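Beta-galactosidase (Geobacillus stearothermophilus, PDB 4OIF) probably hydrolyses terminal non-reducing beta-D-galactose residues in beta-D-galactosides, as a zinc-binding homotrimer of glycosyl hydrolase family 42. Local coordinates at residues Thr9-Asn13 with Leu150-His154; Pro23-Leu27 with Arg363-Gly367; Leu39-His44 with Phe388-Ala392. One frame throughout, in Å; residues are numbered along the deposited sequence. Where two conformers were deposited one is given.

All three contacts belong to the TIM-barrel part of the chain. Interaction 1 joins the segment ahead of the first barrel strand to strand 150-154. Interaction 2 brings together the loops that follow strands 16-21 and 356-359, which are neighbours in the barrel wall, and interaction 3 packs the two helices reached through those loops. Interactions 2 and 3 come within about 4 Å at their nearest atoms, whereas interaction 1 stays about 12 to 13 Å from either. The side chain of Met152 (interaction 1) is about 11 Å from that of Glu322, the predicted nucleophile, and that of Gln25 (interaction 2) about 9 Å from that of Arg119, predicted to bind substrate. Interaction 3 is remote from both.

Interaction 1 (Thr9-Asn13 with Leu150-His154); sequences TTQAN and LLMWH
The flat groups here are backbone amides: the CD1 methyl of Leu151 lies over one face of the peptide joining Gln11 to Ala12, 4.2 Å from Ala12 N. That same N-H donates to Thr10 OG1, at 2.8 Å and 163°, and the bond closes an ST turn. Thr10 can accept it because OG1 stands between its own backbone N and carbonyl carbon (chi1 89°), facing back over the turn. Leu151 thus meets a surface that is partly polar. Its CD1 comes to 3.9 Å from Thr10 OG1, the two side chains crossing at about a right angle, and to 4.3 Å from Ala12 CB. With CG anti to the backbone N (chi1 -171°), the leucine carries both its methyls toward the threonine hydroxyl, CD2 to 4.1 Å from Thr10 OG1.

The segment 9-13 comes before strand 16-21, the first strand of the TIM barrel, and it meets strand 150-154 near the start of that strand, where Leu151 is bonded through its backbone to Val84 of the adjacent strand 83-87. In a TIM barrel this is the end away from the catalytic mouth. Thr10 also rests on Leu319 of strand 319-322. A valine in its place would probably leave the Ala12 N-H without its acceptor, freeing the turn beneath Leu151 to shift. The backbones are joined through one water, which accepts from Gln11 N at 3.0 Å and donates to Leu151 O at 2.6 Å.

Interaction 2 (Pro23-Leu27 with Arg363-Gly367); sequences PDQWL and RKSRG
Trp26 lays its indole against the aliphatic part of Arg363, whose CD sits on one face of the ring system, 4.2 Å from the centroid of the six-membered ring and displaced toward the rim, an off-centre CH-pi contact. The guanidinium lies farther off: Arg363 CZ is 5.9 Å from that centroid, at most a weak cation-pi attraction, and its plane is turned 66° from the ring. A bend at chi3 (-75°) directs this charged end to Asp36, through a salt bridge, and to Asn381.

Two oxygens meet the edge of the indole. Lys364 O lies 3.5 Å from Trp26 CZ2, and a water takes the indole N-H, 2.8 Å from Trp26 NE1, while donating to Arg363 O. The buried ring nitrogen is thus satisfied through a bridge to the opposite backbone. Arg366 comes in obliquely, with its CB near the far corner at CH2.

These are the loops after strands 16-21 and 356-359, which pair side by side and close the TIM barrel; a short 3-10 turn, in which Trp26 N bonds to Pro23 O, sets Gln25 and Trp26 facing the other loop. In this barrel fold such loops, leaving the C-terminal ends of the strands, frame the active-site mouth.

Beside the indole, the extended side chain of Gln25 brings OE1 to 3.2 Å from Ser365 OG, and a second water spans Gln25 NE2 and the same hydroxyl. Gln25 OE1 also accepts a hydrogen bond from Trp192 of the second subunit, and the ring of that tryptophan stands edge-to-face with Trp26, at the interface between two subunits of the trimer.

Interaction 3 (Leu39-His44 with Phe388-Ala392); sequences LMKLSH and FQEVA
With CG anti to its backbone N (chi1 -171°), Phe388 swings its ring out from helix 386-399 toward the last turn of helix 30-42. CZ leads: it comes to 3.4 Å from Leu39 O and 3.6 Å from Ser43 CB. The CB of Leu42 meets the ring at its edge, in plane, and the CB of Leu39 lies 3.9 Å from Phe388 CE2. The phenyl thus plugs into the helix end chiefly through its outer rim.

Ser43 turns its hydroxyl back into its own helix. At chi1 57° its OG stands between the backbone N and the carbonyl carbon and donates to Leu39 O at 2.8 Å. Ser43 N reaches that oxygen as well, from the opposite face of the carbonyl plane, so Leu39 O is gripped twice just where the phenyl edge approaches. The hydroxyl also bonds to Thr45.

The helix finishes in a Schellman motif, His44 taking positive phi. This end fits closely against Ala392: Ser43 O receives a CA-H...O contact from Ala392 CA at 3.6 Å, nearly straight at 169°. The His44 ring sits with one face over Lys41 O and brings CD2 to 3.7 Å from Ala392 O, while its ND1 pairs with Lys399.

Both helices belong to the outer layer of the TIM barrel, the first and last around the ring. Inward, Val391 touches His17 of strand 16-21, which also bonds to His44 O; on its other flank, helix 386-399 meets helix 341-351 through Val391 and Glu390 against His342.

Interaction 1 (Thr9-Asn13 with Leu150-His154)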
ATOM      1  N   THR A   9      14.344 -18.470  39.907  1.00 20.93           N
ATOM      2  CA  THR A   9      13.269 -17.518  39.648  1.00 28.89           C
ATOM      3  C   THR A   9      11.920 -18.082  40.090  1.00 22.99           C
ATOM      4  O   THR A   9      10.983 -17.325  40.342  1.00 25.25           O
ATOM      5  CB  THR A   9      13.210 -17.102  38.149  1.00 27.40           C
ATOM      6  OG1 THR A   9      13.071 -18.263  37.317  1.00 16.80           O
ATOM      7  CG2 THR A   9      14.473 -16.333  37.750  1.00 17.93           C
ATOM      8  N   THR A  10      11.821 -19.407  40.181  1.00 18.54           N
ATOM      9  CA  THR A  10      10.624 -20.050  40.722  1.00 23.43           C
ATOM     10  C   THR A  10      11.007 -21.122  41.719  1.00 24.68           C
ATOM     11  O   THR A  10      12.191 -21.387  41.941  1.00 21.71           O
ATOM     12  CB  THR A  10       9.736 -20.711  39.638  1.00 13.55           C
ATOM     13  OG1 THR A  10      10.162 -22.062  39.424  1.00 22.58           O
ATOM     14  CG2 THR A  10       9.812 -19.960  38.344  1.00 20.38           C
ATOM     15  N   GLN A  11       9.984 -21.745  42.297  1.00 26.48           N
ATOM     16  CA  GLN A  11      10.153 -22.812  43.279  1.00 30.50           C
ATOM     17  C   GLN A  11      10.601 -24.119  42.616  1.00 23.11           C
ATOM     18  O   GLN A  11      10.881 -25.101  43.296  1.00 27.93           O
ATOM     19  CB  GLN A  11       8.841 -23.028  44.048  1.00 18.78           C
ATOM     20  CG  GLN A  11       9.012 -23.568  45.445  1.00 41.59           C
ATOM     21  CD  GLN A  11       9.537 -22.515  46.411  1.00 56.31           C
ATOM     22  OE1 GLN A  11       9.500 -21.317  46.123  1.00 55.73           O
ATOM     23  NE2 GLN A  11      10.035 -22.961  47.562  1.00 64.66           N
ATOM     24  N   ALA A  12      10.656 -24.130  41.287  1.00 19.09           N
ATOM     25  CA  ALA A  12      10.991 -25.340  40.553  1.00 19.15           C
ATOM     26  C   ALA A  12      12.495 -25.556  40.464  1.00 22.12           C
ATOM     27  O   ALA A  12      13.241 -24.648  40.103  1.00 29.89           O
ATOM     28  CB  ALA A  12      10.396 -25.296  39.164  1.00 20.42           C
ATOM     29  N   ASN A  13      12.927 -26.770  40.794  1.00 24.41           N
ATOM     30  CA  ASN A  13      14.327 -27.165  40.666  1.00 22.74           C
ATOM     31  C   ASN A  13      14.528 -27.931  39.368  1.00 25.89           C
ATOM     32  O   ASN A  13      15.416 -28.781  39.253  1.00 27.59           O
ATOM     33  CB  ASN A  13      14.770 -28.020  41.864  1.00 19.83           C
ATOM     34  CG  ASN A  13      14.125 -29.405  41.869  1.00 29.42           C
ATOM     35  OD1 ASN A  13      12.982 -29.577  41.441  1.00 35.49           O
ATOM     36  ND2 ASN A  13      14.864 -30.400  42.353  1.00 40.34           N
ATOM     37  N   LEU A 150       0.311 -24.668  42.004  1.00  9.45           N
ATOM     38  CA  LEU A 150       0.498 -23.279  41.581  1.00 10.92           C
ATOM     39  C   LEU A 150       1.965 -22.898  41.586  1.00  7.87           C
ATOM     40  O   LEU A 150       2.648 -23.066  42.588  1.00 13.27           O
ATOM     41  CB  LEU A 150      -0.290 -22.312  42.468  1.00  7.93           C
ATOM     42  CG  LEU A 150      -0.154 -20.855  42.006  1.00 10.07           C
ATOM     43  CD1 LEU A 150      -0.582 -20.740  40.561  1.00  9.49           C
ATOM     44  CD2 LEU A 150      -0.951 -19.888  42.886  1.00  9.85           C
ATOM     45  N   LEU A 151       2.446 -22.374  40.468  1.00 11.14           N
ATOM     46  CA  LEU A 151       3.865 -22.054  40.349  1.00 15.91           C
ATOM     47  C   LEU A 151       4.152 -20.566  40.218  1.00  8.89           C
ATOM     48  O   LEU A 151       5.056 -20.029  40.856  1.00 12.45           O
ATOM     49  CB  LEU A 151       4.477 -22.765  39.146  1.00  9.76           C
ATOM     50  CG  LEU A 151       5.999 -22.644  39.119  1.00  8.72           C
ATOM     51  CD1 LEU A 151       6.598 -23.507  40.223  1.00 12.11           C
ATOM     52  CD2 LEU A 151       6.579 -23.014  37.759  1.00 11.22           C
ATOM     53  N   MET A 152       3.374 -19.911  39.376  1.00 11.51           N
ATOM     54  CA  MET A 152       3.654 -18.538  38.990  0.81 10.35           C
ATOM     55  C   MET A 152       2.392 -17.889  38.420  1.00  9.52           C
ATOM     56  O   MET A 152       1.500 -18.577  37.920  1.00 12.76           O
ATOM     57  CB  MET A 152       4.805 -18.519  37.974  0.81 11.19           C
ATOM     58  CG  MET A 152       5.317 -17.153  37.527  0.81 10.88           C
ATOM     59  SD  MET A 152       6.787 -17.335  36.461  0.81  9.61           S
ATOM     60  CE  MET A 152       6.212 -18.556  35.290  0.81  7.56           C
ATOM     61  N   TRP A 153       2.309 -16.570  38.526  1.00 10.58           N
ATOM     62  CA  TRP A 153       1.232 -15.832  37.904  1.00  6.89           C
ATOM     63  C   TRP A 153       1.677 -15.340  36.524  1.00  9.73           C
ATOM     64  O   TRP A 153       2.794 -14.838  36.360  1.00 11.38           O
ATOM     65  CB  TRP A 153       0.806 -14.656  38.777  1.00  8.84           C
ATOM     66  CG  TRP A 153       0.098 -15.044  40.037  1.00  7.02           C
ATOM     67  CD1 TRP A 153       0.608 -15.039  41.298  1.00  4.70           C
ATOM     68  CD2 TRP A 153      -1.260 -15.473  40.154  1.00  5.67           C
ATOM     69  NE1 TRP A 153      -0.343 -15.444  42.196  1.00  6.79           N
ATOM     70  CE2 TRP A 153      -1.501 -15.718  41.517  1.00  5.59           C
ATOM     71  CE3 TRP A 153      -2.298 -15.675  39.237  1.00  7.11           C
ATOM     72  CZ2 TRP A 153      -2.734 -16.164  41.987  1.00  6.41           C
ATOM     73  CZ3 TRP A 153      -3.518 -16.108  39.700  1.00  2.76           C
ATOM     74  CH2 TRP A 153      -3.729 -16.349  41.063  1.00 10.33           C
ATOM     75  N   HIS A 154       0.782 -15.492  35.551  1.00  6.62           N
ATOM     76  CA  HIS A 154       0.963 -15.038  34.178  1.00  8.73           C
ATOM     77  C   HIS A 154      -0.031 -13.889  33.979  1.00  8.55           C
ATOM     78  O   HIS A 154      -1.174 -14.100  33.597  1.00 10.29           O
ATOM     79  CB  HIS A 154       0.734 -16.230  33.221  1.00  7.40           C
ATOM     80  CG  HIS A 154       0.788 -15.910  31.754  1.00 11.63           C
ATOM     81  ND1 HIS A 154       0.014 -14.931  31.161  1.00  8.49           N
ATOM     82  CD2 HIS A 154       1.448 -16.527  30.741  1.00 12.26           C
ATOM     83  CE1 HIS A 154       0.237 -14.927  29.857  1.00 15.83           C
ATOM     84  NE2 HIS A 154       1.095 -15.892  29.576  1.00 11.09           N
TER
HETATM   85  O   HOH W   1       7.160 -20.658  42.317  1.00 15.65           O

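Interaction 2 (Pro23-Leu27 with Arg363-Gly367)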
ATOM      1  N   PRO A  23      -8.009 -26.280  28.237  1.00 13.68           N
ATOM      2  CA  PRO A  23      -9.089 -27.256  28.386  1.00 14.76           C
ATOM      3  C   PRO A  23     -10.460 -26.592  28.364  1.00 12.31           C
ATOM      4  O   PRO A  23     -11.448 -27.264  28.087  1.00 14.11           O
ATOM      5  CB  PRO A  23      -8.807 -27.884  29.757  1.00 13.05           C
ATOM      6  CG  PRO A  23      -8.059 -26.820  30.499  1.00 10.20           C
ATOM      7  CD  PRO A  23      -7.203 -26.169  29.466  1.00 11.59           C
ATOM      8  N   ASP A  24     -10.512 -25.292  28.636  1.00 11.49           N
ATOM      9  CA  ASP A  24     -11.776 -24.564  28.616  1.00 11.77           C
ATOM     10  C   ASP A  24     -12.414 -24.592  27.217  1.00 13.13           C
ATOM     11  O   ASP A  24     -13.600 -24.308  27.058  1.00 10.63           O
ATOM     12  CB  ASP A  24     -11.578 -23.113  29.109  1.00  5.03           C
ATOM     13  CG  ASP A  24     -10.335 -22.436  28.513  1.00 14.46           C
ATOM     14  OD1 ASP A  24      -9.226 -23.029  28.536  1.00 12.21           O
ATOM     15  OD2 ASP A  24     -10.471 -21.295  28.016  1.00  9.52           O
ATOM     16  N   GLN A  25     -11.632 -24.958  26.206  1.00 15.59           N
ATOM     17  CA  GLN A  25     -12.172 -25.132  24.863  1.00 13.91           C
ATOM     18  C   GLN A  25     -12.636 -26.562  24.598  1.00 16.42           C
ATOM     19  O   GLN A  25     -13.135 -26.868  23.515  1.00 14.74           O
ATOM     20  CB  GLN A  25     -11.138 -24.746  23.821  1.00 10.65           C
ATOM     21  CG  GLN A  25     -10.629 -23.340  23.953  1.00 17.66           C
ATOM     22  CD  GLN A  25      -9.443 -23.093  23.049  1.00 16.17           C
ATOM     23  OE1 GLN A  25      -9.265 -23.786  22.045  1.00 10.87           O
ATOM     24  NE2 GLN A  25      -8.613 -22.119  23.410  1.00 10.36           N
ATOM     25  N   TRP A  26     -12.474 -27.431  25.588  1.00 14.42           N
ATOM     26  CA  TRP A  26     -12.767 -28.849  25.414  1.00 17.91           C
ATOM     27  C   TRP A  26     -13.598 -29.434  26.561  1.00 14.93           C
ATOM     28  O   TRP A  26     -13.526 -30.632  26.834  1.00  8.58           O
ATOM     29  CB  TRP A  26     -11.461 -29.638  25.279  1.00 13.84           C
ATOM     30  CG  TRP A  26     -10.601 -29.207  24.137  1.00  9.80           C
ATOM     31  CD1 TRP A  26      -9.625 -28.256  24.161  1.00  8.59           C
ATOM     32  CD2 TRP A  26     -10.632 -29.718  22.801  1.00  9.70           C
ATOM     33  NE1 TRP A  26      -9.045 -28.141  22.924  1.00  7.48           N
ATOM     34  CE2 TRP A  26      -9.642 -29.025  22.067  1.00 11.27           C
ATOM     35  CE3 TRP A  26     -11.398 -30.694  22.151  1.00  9.16           C
ATOM     36  CZ2 TRP A  26      -9.396 -29.277  20.711  1.00  8.18           C
ATOM     37  CZ3 TRP A  26     -11.155 -30.948  20.809  1.00  8.28           C
ATOM     38  CH2 TRP A  26     -10.163 -30.239  20.101  1.00 11.42           C
ATOM     39  N   LEU A  27     -14.386 -28.597  27.228  1.00 17.31           N
ATOM     40  CA  LEU A  27     -15.119 -29.031  28.420  1.00 14.83           C
ATOM     41  C   LEU A  27     -16.222 -30.043  28.098  1.00 15.86           C
ATOM     42  O   LEU A  27     -16.676 -30.782  28.969  1.00 17.65           O
ATOM     43  CB  LEU A  27     -15.704 -27.813  29.142  1.00 15.40           C
ATOM     44  CG  LEU A  27     -14.637 -26.872  29.721  1.00 14.90           C
ATOM     45  CD1 LEU A  27     -15.281 -25.713  30.479  1.00  8.01           C
ATOM     46  CD2 LEU A  27     -13.635 -27.644  30.607  1.00  5.02           C
ATOM     47  N   ARG A 363      -2.503 -28.116  22.796  1.00 10.84           N
ATOM     48  CA  ARG A 363      -3.354 -28.755  21.807  1.00 11.32           C
ATOM     49  C   ARG A 363      -3.946 -27.724  20.846  1.00 10.87           C
ATOM     50  O   ARG A 363      -4.458 -26.691  21.272  1.00 13.86           O
ATOM     51  CB  ARG A 363      -4.470 -29.544  22.507  1.00 12.10           C
ATOM     52  CG  ARG A 363      -5.318 -30.392  21.573  1.00 13.94           C
ATOM     53  CD  ARG A 363      -6.451 -31.116  22.315  1.00 11.91           C
ATOM     54  NE  ARG A 363      -5.966 -32.251  23.100  1.00 15.88           N
ATOM     55  CZ  ARG A 363      -5.762 -33.481  22.621  1.00 16.17           C
ATOM     56  NH1 ARG A 363      -5.991 -33.775  21.337  1.00  3.89           N
ATOM     57  NH2 ARG A 363      -5.314 -34.425  23.433  1.00  5.11           N
ATOM     58  N   LYS A 364      -3.880 -28.015  19.551  1.00 14.06           N
ATOM     59  CA  LYS A 364      -4.452 -27.139  18.533  1.00 11.93           C
ATOM     60  C   LYS A 364      -5.915 -26.830  18.783  1.00 14.19           C
ATOM     61  O   LYS A 364      -6.701 -27.710  19.153  1.00 12.57           O
ATOM     62  CB  LYS A 364      -4.295 -27.756  17.135  1.00  8.94           C
ATOM     63  CG  LYS A 364      -2.841 -27.749  16.650  1.00 15.62           C
ATOM     64  CD  LYS A 364      -2.699 -28.173  15.200  1.00 11.41           C
ATOM     65  CE  LYS A 364      -1.243 -28.112  14.762  1.00  6.89           C
ATOM     66  NZ  LYS A 364      -1.023 -28.856  13.483  1.00  7.72           N
ATOM     67  N   SER A 365      -6.263 -25.564  18.589  1.00 15.18           N
ATOM     68  CA  SER A 365      -7.650 -25.132  18.580  1.00 14.75           C
ATOM     69  C   SER A 365      -8.387 -25.793  17.428  1.00  7.24           C
ATOM     70  O   SER A 365      -7.871 -25.879  16.336  1.00 10.42           O
ATOM     71  CB  SER A 365      -7.735 -23.608  18.460  1.00 15.46           C
ATOM     72  OG  SER A 365      -7.294 -22.994  19.652  1.00 19.87           O
ATOM     73  N   ARG A 366      -9.600 -26.259  17.655  1.00  9.41           N
ATOM     74  CA  ARG A 366     -10.297 -26.907  16.564  1.00 10.04           C
ATOM     75  C   ARG A 366     -10.810 -25.901  15.550  1.00 14.00           C
ATOM     76  O   ARG A 366     -10.944 -26.205  14.360  1.00  7.69           O
ATOM     77  CB  ARG A 366     -11.455 -27.737  17.080  1.00  9.44           C
ATOM     78  CG  ARG A 366     -12.002 -28.636  16.013  1.00 12.86           C
ATOM     79  CD  ARG A 366     -13.060 -29.527  16.565  1.00 12.28           C
ATOM     80  NE  ARG A 366     -13.654 -30.333  15.516  1.00 10.64           N
ATOM     81  CZ  ARG A 366     -14.845 -30.897  15.628  1.00 18.29           C
ATOM     82  NH1 ARG A 366     -15.551 -30.726  16.743  1.00 24.62           N
ATOM     83  NH2 ARG A 366     -15.333 -31.615  14.630  1.00 13.59           N
ATOM     84  N   GLY A 367     -11.110 -24.701  16.033  1.00  9.20           N
ATOM     85  CA  GLY A 367     -11.640 -23.653  15.181  1.00 16.40           C
ATOM     86  C   GLY A 367     -11.009 -22.321  15.526  1.00 15.66           C
ATOM     87  O   GLY A 367     -10.159 -22.250  16.415  1.00 13.35           O
TER
HETATM   88  O   HOH W   2      -5.900 -21.826  22.235  1.00  9.57           O
HETATM   89  O   HOH W   3      -6.904 -26.397  22.555  1.00 10.53           O

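Interaction 3 (Leu39-His44 with Phe388-Ala392)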
ATOM      1  N   LEU A  39      -0.867 -37.901  27.298  1.00 10.67           N
ATOM      2  CA  LEU A  39       0.083 -37.358  26.329  1.00 12.21           C
ATOM      3  C   LEU A  39       1.067 -36.395  27.005  1.00 13.48           C
ATOM      4  O   LEU A  39       2.209 -36.235  26.570  1.00  9.12           O
ATOM      5  CB  LEU A  39      -0.651 -36.665  25.186  1.00 11.56           C
ATOM      6  CG  LEU A  39      -1.648 -37.543  24.431  1.00 21.22           C
ATOM      7  CD1 LEU A  39      -1.884 -37.024  23.006  1.00 19.08           C
ATOM      8  CD2 LEU A  39      -1.230 -39.006  24.426  1.00 14.97           C
ATOM      9  N   MET A  40       0.618 -35.769  28.084  1.00 11.70           N
ATOM     10  CA  MET A  40       1.483 -34.936  28.882  1.00  6.80           C
ATOM     11  C   MET A  40       2.578 -35.804  29.461  1.00 10.40           C
ATOM     12  O   MET A  40       3.755 -35.431  29.426  1.00  8.15           O
ATOM     13  CB  MET A  40       0.696 -34.231  29.976  1.00  9.28           C
ATOM     14  CG  MET A  40      -0.041 -33.006  29.468  1.00 14.47           C
ATOM     15  SD  MET A  40      -1.169 -32.281  30.664  1.00 11.96           S
ATOM     16  CE  MET A  40      -1.836 -30.922  29.690  1.00  8.04           C
ATOM     17  N   LYS A  41       2.214 -36.985  29.957  1.00  6.36           N
ATOM     18  CA  LYS A  41       3.272 -37.896  30.395  1.00 10.93           C
ATOM     19  C   LYS A  41       4.195 -38.293  29.231  1.00  7.89           C
ATOM     20  O   LYS A  41       5.413 -38.201  29.342  1.00  6.56           O
ATOM     21  CB  LYS A  41       2.681 -39.132  31.069  1.00  7.56           C
ATOM     22  CG  LYS A  41       1.820 -38.771  32.288  1.00 13.96           C
ATOM     23  CD  LYS A  41       1.614 -39.962  33.209  1.00 18.61           C
ATOM     24  CE  LYS A  41       1.128 -41.179  32.449  1.00 19.30           C
ATOM     25  NZ  LYS A  41       0.910 -42.376  33.308  1.00 18.52           N
ATOM     26  N   LEU A  42       3.624 -38.683  28.098  1.00 10.71           N
ATOM     27  CA  LEU A  42       4.463 -39.175  27.008  1.00 15.21           C
ATOM     28  C   LEU A  42       5.395 -38.113  26.423  1.00 14.71           C
ATOM     29  O   LEU A  42       6.445 -38.447  25.871  1.00 15.08           O
ATOM     30  CB  LEU A  42       3.601 -39.775  25.893  1.00  7.78           C
ATOM     31  CG  LEU A  42       2.827 -41.037  26.299  1.00  6.70           C
ATOM     32  CD1 LEU A  42       1.871 -41.461  25.201  1.00  9.78           C
ATOM     33  CD2 LEU A  42       3.766 -42.170  26.651  1.00  7.41           C
ATOM     34  N   SER A  43       5.027 -36.843  26.552  1.00 14.00           N
ATOM     35  CA  SER A  43       5.829 -35.757  25.976  1.00 14.85           C
ATOM     36  C   SER A  43       6.816 -35.170  26.979  1.00 10.51           C
ATOM     37  O   SER A  43       7.592 -34.268  26.648  1.00 13.39           O
ATOM     38  CB  SER A  43       4.920 -34.648  25.432  1.00 11.45           C
ATOM     39  OG  SER A  43       4.057 -34.153  26.442  1.00 10.29           O
ATOM     40  N   HIS A  44       6.785 -35.702  28.197  1.00 10.19           N
ATOM     41  CA  HIS A  44       7.612 -35.216  29.299  1.00 16.06           C
ATOM     42  C   HIS A  44       7.447 -33.711  29.465  1.00 11.43           C
ATOM     43  O   HIS A  44       8.419 -32.953  29.509  1.00 13.35           O
ATOM     44  CB  HIS A  44       9.079 -35.579  29.087  1.00 18.43           C
ATOM     45  CG  HIS A  44       9.292 -37.001  28.675  1.00 22.08           C
ATOM     46  ND1 HIS A  44       9.596 -37.999  29.576  1.00 17.34           N
ATOM     47  CD2 HIS A  44       9.235 -37.594  27.460  1.00 15.68           C
ATOM     48  CE1 HIS A  44       9.725 -39.145  28.930  1.00  9.67           C
ATOM     49  NE2 HIS A  44       9.508 -38.927  27.647  1.00 21.15           N
ATOM     50  N   PHE A 388       5.295 -34.151  17.933  1.00  8.41           N
ATOM     51  CA  PHE A 388       5.138 -34.712  19.278  1.00  7.98           C
ATOM     52  C   PHE A 388       6.433 -35.371  19.736  1.00 12.45           C
ATOM     53  O   PHE A 388       6.881 -35.171  20.871  1.00  9.88           O
ATOM     54  CB  PHE A 388       3.989 -35.728  19.338  1.00 10.52           C
ATOM     55  CG  PHE A 388       3.647 -36.172  20.744  1.00 11.86           C
ATOM     56  CD1 PHE A 388       4.297 -37.256  21.328  1.00 11.40           C
ATOM     57  CD2 PHE A 388       2.687 -35.490  21.486  1.00  6.91           C
ATOM     58  CE1 PHE A 388       3.996 -37.653  22.618  1.00 10.62           C
ATOM     59  CE2 PHE A 388       2.376 -35.880  22.783  1.00 10.12           C
ATOM     60  CZ  PHE A 388       3.032 -36.964  23.351  1.00 11.01           C
ATOM     61  N   GLN A 389       7.041 -36.143  18.842  1.00 11.02           N
ATOM     62  CA  GLN A 389       8.256 -36.861  19.181  1.00 10.65           C
ATOM     63  C   GLN A 389       9.410 -35.901  19.447  1.00 12.28           C
ATOM     64  O   GLN A 389      10.156 -36.089  20.406  1.00 12.98           O
ATOM     65  CB  GLN A 389       8.617 -37.869  18.080  1.00  8.93           C
ATOM     66  CG  GLN A 389       7.686 -39.091  18.029  1.00  6.01           C
ATOM     67  CD  GLN A 389       7.493 -39.759  19.399  1.00 28.35           C
ATOM     68  OE1 GLN A 389       8.457 -39.989  20.142  1.00 34.43           O
ATOM     69  NE2 GLN A 389       6.241 -40.070  19.736  1.00 14.75           N
ATOM     70  N   GLU A 390       9.565 -34.855  18.644  1.00  9.05           N
ATOM     71  CA  GLU A 390      10.702 -33.984  18.910  1.00 11.77           C
ATOM     72  C   GLU A 390      10.475 -33.191  20.201  1.00 13.10           C
ATOM     73  O   GLU A 390      11.429 -32.932  20.950  1.00 16.70           O
ATOM     74  CB  GLU A 390      11.002 -33.044  17.740  1.00  9.75           C
ATOM     75  CG  GLU A 390      12.298 -32.268  17.985  1.00 12.94           C
ATOM     76  CD  GLU A 390      12.981 -31.774  16.718  1.00 13.47           C
ATOM     77  OE1 GLU A 390      12.665 -32.285  15.615  1.00 12.26           O
ATOM     78  OE2 GLU A 390      13.842 -30.870  16.841  1.00  6.88           O
ATOM     79  N   VAL A 391       9.225 -32.824  20.478  1.00  7.09           N
ATOM     80  CA  VAL A 391       8.918 -32.240  21.782  1.00  9.87           C
ATOM     81  C   VAL A 391       9.299 -33.199  22.924  1.00  8.48           C
ATOM     82  O   VAL A 391       9.940 -32.795  23.888  1.00 10.80           O
ATOM     83  CB  VAL A 391       7.435 -31.855  21.890  1.00 14.22           C
ATOM     84  CG1 VAL A 391       7.050 -31.577  23.335  1.00  3.53           C
ATOM     85  CG2 VAL A 391       7.158 -30.644  21.019  1.00  7.56           C
ATOM     86  N   ALA A 392       8.943 -34.469  22.785  1.00  8.36           N
ATOM     87  CA  ALA A 392       9.319 -35.489  23.765  1.00 11.30           C
ATOM     88  C   ALA A 392      10.832 -35.584  23.943  1.00 13.03           C
ATOM     89  O   ALA A 392      11.317 -35.718  25.058  1.00 18.06           O
ATOM     90  CB  ALA A 392       8.756 -36.843  23.360  1.00 12.65           C
TER